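Side-chain contacts in stress-induced protein 1 (Caenorhabditis elegans, PDB 4YE0), which probably binds unfolded proteins as a small heat shock protein chaperone, the chain here being the part that carries its alpha-crystallin domain: residues A[29-33]-A[34-38]; A[60-63]-A[64-67]. All coordinates share one frame; numbering follows the deposited sequence.

In the fold
Contact 1 is the tip of the hairpin formed by strands 27-32 and 35-45; contact 2 is the bend that opens the loop between strands 49-60 and 71-74. Their centres lie about 11 Å apart, and the bend lies against the turn end of the hairpin. His34 O and Leu61 N, 2.8 Å apart, are probably hydrogen-bonded, and the side chains of Leu61 and Leu67 touch Leu31. Leu67 CD1 comes within 3.4 Å of Gly33 O. Val29, Leu36, Ile38 and Val65 also reach strand 79-85 of the other sheet, so both contacts pack against that sheet of the beta sandwich.

Contact 1 of 2, residues A[29-33]-A[34-38]; sequences VNLEG and HVLTI
Val29 to Glu32 and Val35 to Ile38 run antiparallel at 162°, their axes 4.8 Å apart at closest approach, with Gly33 and His34 at the corners of a type II' turn. Asn30 and Thr37 form a hydrogen-bonded pair with two nearly straight N-H...O bonds, each 2.9 Å: Asn30 N to Thr37 O and Thr37 N to Asn30 O. Glu32 and Val35 pair likewise but less straightly; Val35 N sits well above the carbonyl plane of Glu32 O, as the chain tightens into the turn. Gly33 takes the positive phi (61°) that the first corner requires.

Val29, Leu31, Leu36 and Ile38 share one face. Leu36 reaches across obliquely with its CD1 branch, which lies 4.1 Å from Val29 CG1 and 4.2 Å from Leu31 CD1, bridging two side chains of the facing strand. With CG opposite the backbone N (chi1 -166°), the turn about CB-CG swings CD1 toward the partner strand, 3.6 Å from Asn30 O. Leu31 answers with CD1, 3.5 Å from Val35 O, while Val29 CG2 touches Ile38 CG1. Leu36 and Ile38 are buried on this side, which faces strand 79-85: Val29 and Ile38 meet Met80, Leu36 and Ile38 meet Ile82; Leu31, nearer the turn, meets Leu61 and Leu67.

Asn30, Glu32, Val35 and Thr37 occupy the other, more exposed face. Val35 CB lies 3.4 Å from Glu32 O, and Thr37 OG1 makes a weak hydrogen bond to Gln58 OE1 on strand 49-60. Two-residue closure by a type II' turn with Gly33 at its first corner is characteristic of a tight beta hairpin, here the one that joins the outer strand 27-32 to the central strand 35-45 of the three-stranded sheet in the alpha-crystallin domain.

Contact 2 of 2, residues A[60-63]-A[64-67]; sequences TLPK and DVDL
Val65 CG2 sits against Leu61 and Pro62 at the apolar centre of the bend, 3.8 Å from Pro62 CD and 4.1 Å from Leu61 CB. It meets the proline ring along the CB-CG-CD side, the two side chains lying at a slant. With chi1 at 179°, CG2 lies beside its own backbone N, the same N that bonds back to Pro62, so the methyl is carried onto the ring. Farther along, Leu61 CD2 meets Leu67 CD2 at 3.8 Å, methyl to methyl. Phe13 on strand 12-18 packs on Leu61, Pro62 and Val65.

The backbone closes through Val65 N to Pro62 O, a 3.2 Å bond that is straight at the hydrogen (170°) although the donor stands far above the carbonyl plane. Lys63 and Asp64 hold the two corners. At the polar rim, Asp64 OD2 forms a long, weak ion pair with Lys86 NZ, Asp64 O accepts a hydrogen bond from Thr87 OG1, and Asp66 OD2 is hydrogen-bonded to His69 ND1. Residues 62-65 thus form a type I beta turn, with proline at its first position, in the loop between strands 49-60 and 71-74 that crosses from one sheet of the alpha-crystallin sandwich to the other.

Contact 1 of 2, residues A[29-33]-A[34-38]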
ATOM      1  N   VAL A  29      15.906  -1.201   1.209  1.00 30.15           N
ATOM      2  CA  VAL A  29      16.313  -0.255   2.234  1.00 32.54           C
ATOM      3  C   VAL A  29      17.630   0.362   1.788  1.00 32.97           C
ATOM      4  O   VAL A  29      18.610  -0.345   1.553  1.00 32.54           O
ATOM      5  CB  VAL A  29      16.480  -0.919   3.613  1.00 30.74           C
ATOM      6  CG1 VAL A  29      16.902   0.122   4.642  1.00 29.95           C
ATOM      7  CG2 VAL A  29      15.181  -1.589   4.033  1.00 28.02           C
ATOM      8  N   ASN A  30      17.632   1.683   1.661  1.00 32.48           N
ATOM      9  CA  ASN A  30      18.800   2.410   1.207  1.00 33.29           C
ATOM     10  C   ASN A  30      19.172   3.516   2.181  1.00 29.25           C
ATOM     11  O   ASN A  30      18.303   4.115   2.818  1.00 32.36           O
ATOM     12  CB  ASN A  30      18.546   2.986  -0.191  1.00 36.47           C
ATOM     13  CG  ASN A  30      18.443   1.907  -1.255  1.00 37.29           C
ATOM     14  OD1 ASN A  30      17.390   1.713  -1.858  1.00 47.34           O
ATOM     15  ND2 ASN A  30      19.535   1.195  -1.487  1.00 35.35           N
ATOM     16  N   LEU A  31      20.473   3.755   2.305  1.00 26.14           N
ATOM     17  CA  LEU A  31      21.006   4.851   3.090  1.00 28.99           C
ATOM     18  C   LEU A  31      21.803   5.788   2.185  1.00 32.55           C
ATOM     19  O   LEU A  31      22.615   5.341   1.375  1.00 29.47           O
ATOM     20  CB  LEU A  31      21.915   4.324   4.189  1.00 32.02           C
ATOM     21  CG  LEU A  31      22.548   5.354   5.121  1.00 33.00           C
ATOM     22  CD1 LEU A  31      21.477   6.164   5.835  1.00 34.37           C
ATOM     23  CD2 LEU A  31      23.435   4.640   6.127  1.00 34.86           C
ATOM     24  N   GLU A  32      21.569   7.084   2.351  1.00 32.93           N
ATOM     25  CA  GLU A  32      22.222   8.109   1.554  1.00 36.93           C
ATOM     26  C   GLU A  32      22.570   9.254   2.493  1.00 33.09           C
ATOM     27  O   GLU A  32      21.704  10.028   2.875  1.00 31.28           O
ATOM     28  CB  GLU A  32      21.270   8.557   0.450  1.00 43.84           C
ATOM     29  CG  GLU A  32      21.935   9.167  -0.767  1.00 52.57           C
ATOM     30  CD  GLU A  32      20.920   9.599  -1.811  1.00 61.22           C
ATOM     31  OE1 GLU A  32      21.287  10.385  -2.707  1.00 64.11           O
ATOM     32  OE2 GLU A  32      19.753   9.160  -1.734  1.00 63.23           O
ATOM     33  N   GLY A  33      23.834   9.336   2.897  1.00 40.26           N
ATOM     34  CA  GLY A  33      24.218  10.205   4.011  1.00 46.72           C
ATOM     35  C   GLY A  33      23.490   9.746   5.267  1.00 47.56           C
ATOM     36  O   GLY A  33      23.647   8.603   5.694  1.00 53.51           O
ATOM     37  N   HIS A  34      22.672  10.626   5.839  1.00 46.78           N
ATOM     38  CA  HIS A  34      21.838  10.291   6.998  1.00 43.66           C
ATOM     39  C   HIS A  34      20.391   9.990   6.609  1.00 38.67           C
ATOM     40  O   HIS A  34      19.543   9.786   7.480  1.00 40.60           O
ATOM     41  CB  HIS A  34      21.866  11.438   8.017  1.00 47.18           C
ATOM     42  CG  HIS A  34      23.033  11.386   8.951  1.00 48.92           C
ATOM     43  ND1 HIS A  34      22.956  10.821  10.207  1.00 54.22           N
ATOM     44  CD2 HIS A  34      24.303  11.831   8.816  1.00 49.93           C
ATOM     45  CE1 HIS A  34      24.132  10.916  10.802  1.00 56.94           C
ATOM     46  NE2 HIS A  34      24.967  11.527   9.979  1.00 56.19           N
ATOM     47  N   VAL A  35      20.106   9.958   5.309  1.00 36.89           N
ATOM     48  CA  VAL A  35      18.739   9.764   4.835  1.00 36.40           C
ATOM     49  C   VAL A  35      18.455   8.281   4.563  1.00 33.60           C
ATOM     50  O   VAL A  35      19.102   7.644   3.734  1.00 26.40           O
ATOM     51  CB  VAL A  35      18.439  10.636   3.599  1.00 42.39           C
ATOM     52  CG1 VAL A  35      17.028  10.380   3.082  1.00 41.65           C
ATOM     53  CG2 VAL A  35      18.615  12.110   3.952  1.00 47.70           C
ATOM     54  N   LEU A  36      17.476   7.754   5.291  1.00 33.07           N
ATOM     55  CA  LEU A  36      17.075   6.366   5.197  1.00 31.44           C
ATOM     56  C   LEU A  36      15.774   6.251   4.406  1.00 27.70           C
ATOM     57  O   LEU A  36      14.773   6.886   4.745  1.00 34.05           O
ATOM     58  CB  LEU A  36      16.888   5.802   6.607  1.00 34.19           C
ATOM     59  CG  LEU A  36      16.799   4.287   6.734  1.00 37.12           C
ATOM     60  CD1 LEU A  36      18.117   3.641   6.350  1.00 37.19           C
ATOM     61  CD2 LEU A  36      16.421   3.911   8.155  1.00 41.82           C
ATOM     62  N   THR A  37      15.802   5.435   3.359  1.00 23.64           N
ATOM     63  CA  THR A  37      14.677   5.236   2.459  1.00 27.80           C
ATOM     64  C   THR A  37      14.256   3.771   2.446  1.00 31.81           C
ATOM     65  O   THR A  37      15.071   2.899   2.155  1.00 31.93           O
ATOM     66  CB  THR A  37      15.071   5.650   1.025  1.00 31.60           C
ATOM     67  OG1 THR A  37      15.502   7.018   1.028  1.00 36.70           O
ATOM     68  CG2 THR A  37      13.904   5.499   0.066  1.00 37.73           C
ATOM     69  N   ILE A  38      12.988   3.508   2.762  1.00 36.31           N
ATOM     70  CA  ILE A  38      12.421   2.166   2.665  1.00 37.28           C
ATOM     71  C   ILE A  38      11.356   2.154   1.579  1.00 33.69           C
ATOM     72  O   ILE A  38      10.422   2.957   1.613  1.00 39.27           O
ATOM     73  CB  ILE A  38      11.772   1.710   3.985  1.00 40.75           C
ATOM     74  CG1 ILE A  38      12.776   1.805   5.139  1.00 43.58           C
ATOM     75  CG2 ILE A  38      11.230   0.294   3.843  1.00 40.94           C
ATOM     76  CD1 ILE A  38      12.733   3.118   5.887  1.00 43.76           C
TER

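Contact 2 of 2, residues A[60-63]-A[64-67]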
ATOM      1  N   THR A  60      15.269  11.213   8.049  1.00 43.79           N
ATOM      2  CA  THR A  60      16.645  11.588   8.304  1.00 46.58           C
ATOM      3  C   THR A  60      17.013  11.102   9.693  1.00 46.00           C
ATOM      4  O   THR A  60      16.365  11.461  10.672  1.00 49.96           O
ATOM      5  CB  THR A  60      16.831  13.114   8.215  1.00 48.62           C
ATOM      6  OG1 THR A  60      16.405  13.575   6.926  1.00 55.25           O
ATOM      7  CG2 THR A  60      18.291  13.497   8.427  1.00 42.55           C
ATOM      8  N   LEU A  61      18.038  10.258   9.759  1.00 45.91           N
ATOM      9  CA  LEU A  61      18.576   9.775  11.025  1.00 42.44           C
ATOM     10  C   LEU A  61      19.247  10.919  11.772  1.00 47.10           C
ATOM     11  O   LEU A  61      19.809  11.823  11.145  1.00 49.88           O
ATOM     12  CB  LEU A  61      19.610   8.668  10.779  1.00 38.66           C
ATOM     13  CG  LEU A  61      19.159   7.215  10.575  1.00 39.74           C
ATOM     14  CD1 LEU A  61      17.655   7.046  10.404  1.00 42.35           C
ATOM     15  CD2 LEU A  61      19.906   6.595   9.403  1.00 40.79           C
ATOM     16  N   PRO A  62      19.182  10.894  13.115  1.00 46.29           N
ATOM     17  CA  PRO A  62      19.970  11.822  13.919  1.00 45.71           C
ATOM     18  C   PRO A  62      21.461  11.758  13.592  1.00 49.05           C
ATOM     19  O   PRO A  62      21.953  10.727  13.116  1.00 47.14           O
ATOM     20  CB  PRO A  62      19.724  11.347  15.351  1.00 44.13           C
ATOM     21  CG  PRO A  62      18.387  10.693  15.316  1.00 43.41           C
ATOM     22  CD  PRO A  62      18.190  10.160  13.923  1.00 44.76           C
ATOM     23  N   LYS A  63      22.162  12.856  13.862  1.00 53.30           N
ATOM     24  CA  LYS A  63      23.610  12.958  13.642  1.00 57.78           C
ATOM     25  C   LYS A  63      24.315  11.911  14.510  1.00 52.59           C
ATOM     26  O   LYS A  63      25.342  11.339  14.134  1.00 53.69           O
ATOM     27  CB  LYS A  63      24.106  14.364  14.013  1.00 65.63           C
ATOM     28  CG  LYS A  63      23.323  15.521  13.390  1.00 76.18           C
ATOM     29  CD  LYS A  63      23.601  16.842  14.093  1.00 89.26           C
ATOM     30  CE  LYS A  63      25.005  17.349  13.806  1.00 97.41           C
ATOM     31  NZ  LYS A  63      25.219  18.735  14.316  1.00105.03           N
ATOM     32  N   ASP A  64      23.712  11.686  15.674  1.00 50.63           N
ATOM     33  CA  ASP A  64      24.129  10.722  16.694  1.00 56.46           C
ATOM     34  C   ASP A  64      24.275   9.250  16.248  1.00 52.89           C
ATOM     35  O   ASP A  64      25.010   8.483  16.875  1.00 50.44           O
ATOM     36  CB  ASP A  64      23.077  10.787  17.820  1.00 63.43           C
ATOM     37  CG  ASP A  64      23.628  10.437  19.185  1.00 68.43           C
ATOM     38  OD1 ASP A  64      24.817  10.077  19.303  1.00 75.47           O
ATOM     39  OD2 ASP A  64      22.849  10.535  20.159  1.00 73.49           O
ATOM     40  N   VAL A  65      23.572   8.846  15.192  1.00 48.95           N
ATOM     41  CA  VAL A  65      23.469   7.422  14.847  1.00 46.22           C
ATOM     42  C   VAL A  65      24.771   6.859  14.267  1.00 45.39           C
ATOM     43  O   VAL A  65      25.417   7.484  13.424  1.00 44.62           O
ATOM     44  CB  VAL A  65      22.298   7.152  13.871  1.00 46.65           C
ATOM     45  CG1 VAL A  65      22.226   5.675  13.503  1.00 44.43           C
ATOM     46  CG2 VAL A  65      20.980   7.599  14.488  1.00 46.78           C
ATOM     47  N   ASP A  66      25.149   5.671  14.733  1.00 44.59           N
ATOM     48  CA  ASP A  66      26.311   4.963  14.206  1.00 47.61           C
ATOM     49  C   ASP A  66      25.889   4.205  12.947  1.00 46.69           C
ATOM     50  O   ASP A  66      25.374   3.088  13.022  1.00 51.12           O
ATOM     51  CB  ASP A  66      26.878   4.008  15.266  1.00 53.14           C
ATOM     52  CG  ASP A  66      28.080   3.223  14.774  1.00 59.96           C
ATOM     53  OD1 ASP A  66      28.691   3.602  13.753  1.00 67.29           O
ATOM     54  OD2 ASP A  66      28.415   2.210  15.420  1.00 66.65           O
ATOM     55  N   LEU A  67      26.120   4.823  11.791  1.00 44.81           N
ATOM     56  CA  LEU A  67      25.621   4.312  10.512  1.00 42.43           C
ATOM     57  C   LEU A  67      26.306   3.024  10.057  1.00 38.90           C
ATOM     58  O   LEU A  67      25.761   2.290   9.239  1.00 44.68           O
ATOM     59  CB  LEU A  67      25.757   5.378   9.417  1.00 40.45           C
ATOM     60  CG  LEU A  67      25.113   6.745   9.679  1.00 41.61           C
ATOM     61  CD1 LEU A  67      25.328   7.667   8.493  1.00 43.59           C
ATOM     62  CD2 LEU A  67      23.629   6.631   9.972  1.00 39.63           C
TER